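Local structure of phenolic acid decarboxylase (Sedimentibacter hydroxybenzoicus, 7AE5) at residues A37-A40 against A41-G45; P394-L397 against E398-M401; P424-P427 against S428-P431. The protein catalyses the reversible, non-oxidative decarboxylation of 4-hydroxybenzoate and 3,4-dihydroxybenzoate to phenol and catechol, using prenylated FMN and manganese. All coordinates share one frame; numbering follows the deposited sequence.

Contact 1: A37-A40 against A41-G45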
loop_
_atom_site.group_PDB
_atom_site.type_symbol
_atom_site.label_atom_id
_atom_site.label_comp_id
_atom_site.label_asym_id
_atom_site.label_seq_id
_atom_site.Cartn_x
_atom_site.Cartn_y
_atom_site.Cartn_z
ATOM N N ALA C 37 -19.810 -30.209 -30.503
ATOM C CA ALA C 37 -19.447 -31.453 -29.835
ATOM C C ALA C 37 -18.089 -31.337 -29.159
ATOM O O ALA C 37 -17.902 -31.831 -28.042
ATOM C CB ALA C 37 -19.458 -32.609 -30.832
ATOM N N GLY C 38 -17.127 -30.687 -29.820
ATOM C CA GLY C 38 -15.845 -30.440 -29.181
ATOM C C GLY C 38 -15.979 -29.595 -27.927
ATOM O O GLY C 38 -15.346 -29.876 -26.907
ATOM N N ARG C 39 -16.808 -28.551 -27.988
ATOM C CA ARG C 39 -17.116 -27.780 -26.789
ATOM C C ARG C 39 -17.847 -28.634 -25.761
ATOM O O ARG C 39 -17.544 -28.573 -24.563
ATOM C CB ARG C 39 -17.950 -26.553 -27.159
ATOM C CG ARG C 39 -18.429 -25.723 -25.976
ATOM C CD ARG C 39 -17.319 -24.850 -25.418
ATOM N NE ARG C 39 -16.571 -25.522 -24.362
ATOM C CZ ARG C 39 -15.533 -24.991 -23.731
ATOM N NH1 ARG C 39 -15.086 -23.783 -24.033
ATOM N NH2 ARG C 39 -14.930 -25.689 -22.773
ATOM N N ALA C 40 -18.810 -29.442 -26.213
ATOM C CA ALA C 40 -19.584 -30.268 -25.292
ATOM C C ALA C 40 -18.694 -31.280 -24.583
ATOM O O ALA C 40 -18.803 -31.474 -23.366
ATOM C CB ALA C 40 -20.711 -30.976 -26.042
ATOM N N ALA C 41 -17.808 -31.942 -25.333
ATOM C CA ALA C 41 -16.893 -32.898 -24.719
ATOM C C ALA C 41 -15.981 -32.212 -23.710
ATOM O O ALA C 41 -15.687 -32.772 -22.649
ATOM C CB ALA C 41 -16.070 -33.606 -25.795
ATOM N N ALA C 42 -15.529 -30.995 -24.024
ATOM C CA ALA C 42 -14.739 -30.234 -23.063
ATOM C C ALA C 42 -15.553 -29.919 -21.815
ATOM O O ALA C 42 -15.016 -29.907 -20.700
ATOM C CB ALA C 42 -14.225 -28.947 -23.710
ATOM N N ASN C 43 -16.856 -29.682 -21.979
ATOM C CA ASN C 43 -17.700 -29.277 -20.861
ATOM C C ASN C 43 -17.975 -30.408 -19.880
ATOM O O ASN C 43 -18.429 -30.139 -18.763
ATOM C CB ASN C 43 -19.025 -28.721 -21.379
ATOM C CG ASN C 43 -18.892 -27.315 -21.920
ATOM O OD1 ASN C 43 -17.805 -26.738 -21.916
ATOM N ND2 ASN C 43 -20.001 -26.754 -22.387
ATOM N N LEU C 44 -17.713 -31.660 -20.261
ATOM C CA LEU C 44 -17.967 -32.781 -19.361
ATOM C C LEU C 44 -17.105 -32.737 -18.104
ATOM O O LEU C 44 -17.332 -33.538 -17.191
ATOM C CB LEU C 44 -17.756 -34.104 -20.099
ATOM C CG LEU C 44 -18.621 -34.287 -21.350
ATOM C CD1 LEU C 44 -18.400 -35.656 -21.968
ATOM C CD2 LEU C 44 -20.092 -34.076 -21.021
ATOM N N GLY C 45 -16.129 -31.831 -18.036
ATOM C CA GLY C 45 -15.368 -31.606 -16.822
ATOM C C GLY C 45 -14.261 -32.610 -16.580
ATOM O O GLY C 45 -13.078 -32.256 -16.603
#
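Residues 37-40 run straight on into 41-45 as the last turns of one helix, and the carbonyls of Ala-37, Gly-38 and Arg-39 take the amides of Ala-41, Ala-42 and Asn-43. The first of these bonds, Ala-41 N to Ala-37 O, is short at 2.7 Å and nearly straight (167°). Hydrogen bonding then slackens: Ala-40 O receives only weak bonds, from Asn-43 N and Leu-44 N, and the chain leaves helical geometry at Gly-45, whose positive phi suits glycine. One turn apart, the Arg-39 and Asn-43 side chains cross at about a right angle. With CG of Arg-39 opposite its own backbone N (chi1 175°), the chain folds back through two bends and brings NE to 3.0 Å from Asn-43 OD1. NH2 of Arg-39 lies 3.5 Å from Ala-42 CB, and the guanidinium and amide planes differ by 28°. NH1 is hydrogen-bonded to Ile-312 O, while Asn-43 ND2 donates to Glu-468 of a second subunit. Replacing Arg-39 by an alanine is likely to leave Ile-312 O without this donor and Asn-43 OD1 without the positive group beside it. In the beta-alpha-beta unit 21-24, 33-43, 50-53, Ala-37 and Ala-41 rest on Phe-53 and Val-51 of strand 50-53, and Ala-40 meets Leu-471 of the second subunit. Asn-43 OD1 sits 3.2 Å from another acceptor, Arg-39 O; the guanidinium charge probably offsets the repulsion between them, while the bond from ND2 to Glu-468 of the second subunit favours this orientation of the amide.

Contact 2: P394-L397 against E398-M401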
loop_
_atom_site.group_PDB
_atom_site.type_symbol
_atom_site.label_atom_id
_atom_site.label_comp_id
_atom_site.label_asym_id
_atom_site.label_seq_id
_atom_site.Cartn_x
_atom_site.Cartn_y
_atom_site.Cartn_z
ATOM N N PRO C 394 0.438 -29.444 -5.965
ATOM C CA PRO C 394 0.078 -28.173 -6.611
ATOM C C PRO C 394 -0.826 -28.336 -7.820
ATOM O O PRO C 394 -1.277 -27.324 -8.373
ATOM C CB PRO C 394 1.438 -27.592 -7.010
ATOM C CG PRO C 394 2.273 -28.800 -7.276
ATOM C CD PRO C 394 1.813 -29.859 -6.295
ATOM N N PHE C 395 -1.094 -29.565 -8.254
ATOM C CA PHE C 395 -2.051 -29.821 -9.319
ATOM C C PHE C 395 -3.446 -30.116 -8.788
ATOM O O PHE C 395 -4.407 -30.115 -9.567
ATOM C CB PHE C 395 -1.569 -30.987 -10.189
ATOM C CG PHE C 395 -0.242 -30.739 -10.848
ATOM C CD1 PHE C 395 -0.168 -30.091 -12.070
ATOM C CD2 PHE C 395 0.935 -31.145 -10.238
ATOM C CE1 PHE C 395 1.054 -29.858 -12.674
ATOM C CE2 PHE C 395 2.158 -30.916 -10.836
ATOM C CZ PHE C 395 2.219 -30.271 -12.056
ATOM N N ASN C 396 -3.574 -30.376 -7.487
ATOM C CA ASN C 396 -4.866 -30.576 -6.837
ATOM C C ASN C 396 -5.317 -29.214 -6.325
ATOM O O ASN C 396 -4.954 -28.784 -5.229
ATOM C CB ASN C 396 -4.750 -31.602 -5.717
ATOM C CG ASN C 396 -6.095 -31.984 -5.123
ATOM O OD1 ASN C 396 -6.949 -31.132 -4.878
ATOM N ND2 ASN C 396 -6.286 -33.275 -4.887
ATOM N N LEU C 397 -6.119 -28.521 -7.138
ATOM C CA LEU C 397 -6.528 -27.165 -6.794
ATOM C C LEU C 397 -7.350 -27.127 -5.510
ATOM O O LEU C 397 -7.354 -26.110 -4.806
ATOM C CB LEU C 397 -7.306 -26.552 -7.957
ATOM C CG LEU C 397 -6.488 -26.405 -9.241
ATOM C CD1 LEU C 397 -7.266 -25.666 -10.317
ATOM C CD2 LEU C 397 -5.184 -25.687 -8.934
ATOM N N GLU C 398 -8.048 -28.219 -5.188
ATOM C CA GLU C 398 -8.734 -28.304 -3.903
ATOM C C GLU C 398 -7.737 -28.296 -2.749
ATOM O O GLU C 398 -8.008 -27.727 -1.685
ATOM C CB GLU C 398 -9.609 -29.559 -3.858
ATOM C CG GLU C 398 -10.837 -29.484 -4.753
ATOM C CD GLU C 398 -10.530 -29.821 -6.201
ATOM O OE1 GLU C 398 -11.358 -29.491 -7.076
ATOM O OE2 GLU C 398 -9.460 -30.411 -6.465
ATOM N N GLN C 399 -6.574 -28.922 -2.947
ATOM C CA GLN C 399 -5.504 -28.859 -1.957
ATOM C C GLN C 399 -4.879 -27.471 -1.887
ATOM O O GLN C 399 -4.494 -27.017 -0.804
ATOM C CB GLN C 399 -4.432 -29.900 -2.280
ATOM C CG GLN C 399 -4.703 -31.265 -1.687
ATOM C CD GLN C 399 -3.515 -31.818 -0.916
ATOM O OE1 GLN C 399 -2.578 -32.366 -1.501
ATOM N NE2 GLN C 399 -3.552 -31.684 0.407
ATOM N N VAL C 400 -4.760 -26.793 -3.030
ATOM C CA VAL C 400 -4.202 -25.445 -3.044
ATOM C C VAL C 400 -5.148 -24.468 -2.356
ATOM O O VAL C 400 -4.707 -23.554 -1.647
ATOM C CB VAL C 400 -3.892 -25.019 -4.490
ATOM C CG1 VAL C 400 -3.331 -23.603 -4.526
ATOM C CG2 VAL C 400 -2.922 -26.000 -5.135
ATOM N N MET C 401 -6.459 -24.640 -2.555
ATOM C CA MET C 401 -7.436 -23.799 -1.870
ATOM C C MET C 401 -7.288 -23.915 -0.359
ATOM O O MET C 401 -7.292 -22.907 0.358
ATOM C CB MET C 401 -8.855 -24.182 -2.297
ATOM C CG MET C 401 -9.354 -23.500 -3.564
ATOM S SD MET C 401 -9.042 -21.726 -3.620
ATOM C CE MET C 401 -10.008 -21.160 -2.220
#
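Asn-396 caps the N terminus of helix 397-407 by gripping Gln-399, a local contact where the loop after strand 384-388 enters the helix in the C-terminal domain. Its OD1 accepts from Gln-399 N at 3.0 Å, with the N-H arriving from above the amide plane, 47° out of it. The grip follows from the torsion: CG of Asn-396 stands opposite its own backbone N (chi1 -173°), which swings the amide back over the first turn. Asn-396 O takes the next amide, Val-400 N, at 3.0 Å and in the carbonyl plane, and Met-401 N follows onto Leu-397 O at 2.8 Å. Beneath the cap, the aliphatic part of Gln-399 lies against the asparagine amide, CG to CG 3.8 Å, and the two amides are nearly perpendicular. Gln-399 OE1 reaches back to accept from Asp-393 N, while NE2 donates to Pro-313 O of a second subunit. The Glu-398 carboxylate stands almost upright to the Asn-396 amide, OE2 3.1 Å from OD1; both are acceptors, and the positive end of the helix dipole probably makes their closeness tolerable. On the buried side, Val-400 CG2 fits against Asn-396 O at 3.4 Å. Both Leu-397 and Val-400 rest on Ile-354 of strand 352-357, and Leu-397 also meets Leu-397 of the second subunit. An asparagine N-cap, whose side-chain oxygen takes the backbone N-H three residues on, is a classic helix start; here it sets a helix onto the domain's mixed sheet, beside the subunit interface.

Contact 3: P424-P427 against S428-P431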
loop_
_atom_site.group_PDB
_atom_site.type_symbol
_atom_site.label_atom_id
_atom_site.label_comp_id
_atom_site.label_asym_id
_atom_site.label_seq_id
_atom_site.Cartn_x
_atom_site.Cartn_y
_atom_site.Cartn_z
ATOM N N PRO C 424 1.514 -9.074 -23.781
ATOM C CA PRO C 424 0.312 -8.384 -24.278
ATOM C C PRO C 424 -0.907 -9.283 -24.363
ATOM O O PRO C 424 -2.037 -8.787 -24.258
ATOM C CB PRO C 424 0.739 -7.881 -25.666
ATOM C CG PRO C 424 2.236 -7.957 -25.673
ATOM C CD PRO C 424 2.596 -9.094 -24.778
ATOM N N LEU C 425 -0.716 -10.592 -24.542
ATOM C CA LEU C 425 -1.839 -11.519 -24.636
ATOM C C LEU C 425 -2.642 -11.611 -23.344
ATOM O O LEU C 425 -3.737 -12.181 -23.358
ATOM C CB LEU C 425 -1.341 -12.906 -25.048
ATOM C CG LEU C 425 -0.102 -13.455 -24.338
ATOM C CD1 LEU C 425 -0.478 -14.241 -23.090
ATOM C CD2 LEU C 425 0.713 -14.311 -25.300
ATOM N N ASP C 426 -2.120 -11.081 -22.239
ATOM C CA ASP C 426 -2.888 -10.880 -21.018
ATOM C C ASP C 426 -3.700 -9.603 -21.202
ATOM O O ASP C 426 -3.156 -8.498 -21.078
ATOM C CB ASP C 426 -1.951 -10.793 -19.808
ATOM C CG ASP C 426 -2.685 -10.576 -18.491
ATOM O OD1 ASP C 426 -3.918 -10.378 -18.491
ATOM O OD2 ASP C 426 -2.011 -10.599 -17.438
ATOM N N PRO C 427 -5.001 -9.708 -21.499
ATOM C CA PRO C 427 -5.775 -8.509 -21.858
ATOM C C PRO C 427 -5.986 -7.544 -20.708
ATOM O O PRO C 427 -6.391 -6.400 -20.951
ATOM C CB PRO C 427 -7.107 -9.092 -22.341
ATOM C CG PRO C 427 -7.254 -10.341 -21.540
ATOM C CD PRO C 427 -5.857 -10.904 -21.403
ATOM N N SER C 428 -5.727 -7.959 -19.473
ATOM C CA SER C 428 -5.898 -7.097 -18.314
ATOM C C SER C 428 -4.663 -6.259 -18.003
ATOM O O SER C 428 -4.706 -5.450 -17.070
ATOM C CB SER C 428 -6.280 -7.941 -17.093
ATOM O OG SER C 428 -5.138 -8.542 -16.510
ATOM N N THR C 429 -3.577 -6.419 -18.757
ATOM C CA THR C 429 -2.365 -5.648 -18.503
ATOM C C THR C 429 -2.603 -4.169 -18.776
ATOM O O THR C 429 -3.166 -3.797 -19.810
ATOM C CB THR C 429 -1.208 -6.161 -19.363
ATOM O OG1 THR C 429 -1.582 -6.143 -20.746
ATOM C CG2 THR C 429 -0.823 -7.570 -18.957
ATOM N N ASN C 430 -2.172 -3.326 -17.846
ATOM C CA ASN C 430 -2.336 -1.878 -17.965
ATOM C C ASN C 430 -1.160 -1.232 -17.248
ATOM O O ASN C 430 -1.119 -1.205 -16.009
ATOM C CB ASN C 430 -3.664 -1.409 -17.378
ATOM C CG ASN C 430 -3.948 0.056 -17.658
ATOM O OD1 ASN C 430 -3.239 0.702 -18.429
ATOM N ND2 ASN C 430 -4.997 0.587 -17.035
ATOM N N PRO C 431 -0.170 -0.706 -17.988
ATOM C CA PRO C 431 -0.038 -0.628 -19.451
ATOM C C PRO C 431 0.024 -1.991 -20.136
ATOM O O PRO C 431 0.509 -2.946 -19.531
ATOM C CB PRO C 431 1.291 0.114 -19.638
ATOM C CG PRO C 431 1.533 0.811 -18.344
ATOM C CD PRO C 431 0.985 -0.099 -17.308
HETATM O O HOH W 1 -2.753 -7.879 -15.796
HETATM O O HOH W 2 -4.177 -4.781 -21.802
#
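The carboxylate of Asp-426 is covered on one face by the methyl of Thr-429, whose CG2 sits over the group 3.6 Å from CG of Asp-426. The N-H of Ser-428 reaches Asp-426 OD1 at 3.2 Å, from 43° out of the carboxylate plane. Ser-428 OG is 3.0 Å from OD1 of Asp-426, but Val-408 O of a second subunit, a weak partner, is also within reach of its one proton; water 1 lies 2.6 Å from the same OG. This water also donates to OD2 of Asp-426, whose stronger partners are His-435 and, in a salt bridge, Lys-383. The Ser-428 N-H on OD1 makes an Asx turn, superimposed on a type I beta turn from Asp-426 to Thr-429, in the loop joining strands 414-421 and 434-441. Two donors of Thr-429 close the beta turn on Asp-426 O. The hydroxyl OG1 meets this oxygen at 2.9 Å, nearly head-on to the carbonyl (172°), while N, at 3.1 Å, approaches from well above the plane. Thr-429 can use both because OG1 lies between its own backbone N and carbonyl carbon (chi1 55°). OG1 in turn accepts from Gly-433 N. Beyond the turn, Asn-430 O accepts from His-409 of the second subunit. At the other end, Pro-424 lies about 9 Å, side chain to side chain, from Glu-278, the predicted proton donor.

From the N terminus the three contacts come in series; each is local, spanning eight or nine residues, so none encloses or crosses another, and only contact 3 closes a turn. Contact 1 finishes the helix between strands 21-24 and 50-53 of the N-terminal domain. Contact 2 comes some 350 residues later, opening helix 397-407 against strands 340-347 and 352-357, and contact 3 shapes the link from strand 414-421 to 434-441 in that same C-terminal domain. Their centres lie about 23 Å (1 and 2), 26 Å (2 and 3) and 28 Å (1 and 3) apart, and none touches another. What they share is the second subunit, which all three meet.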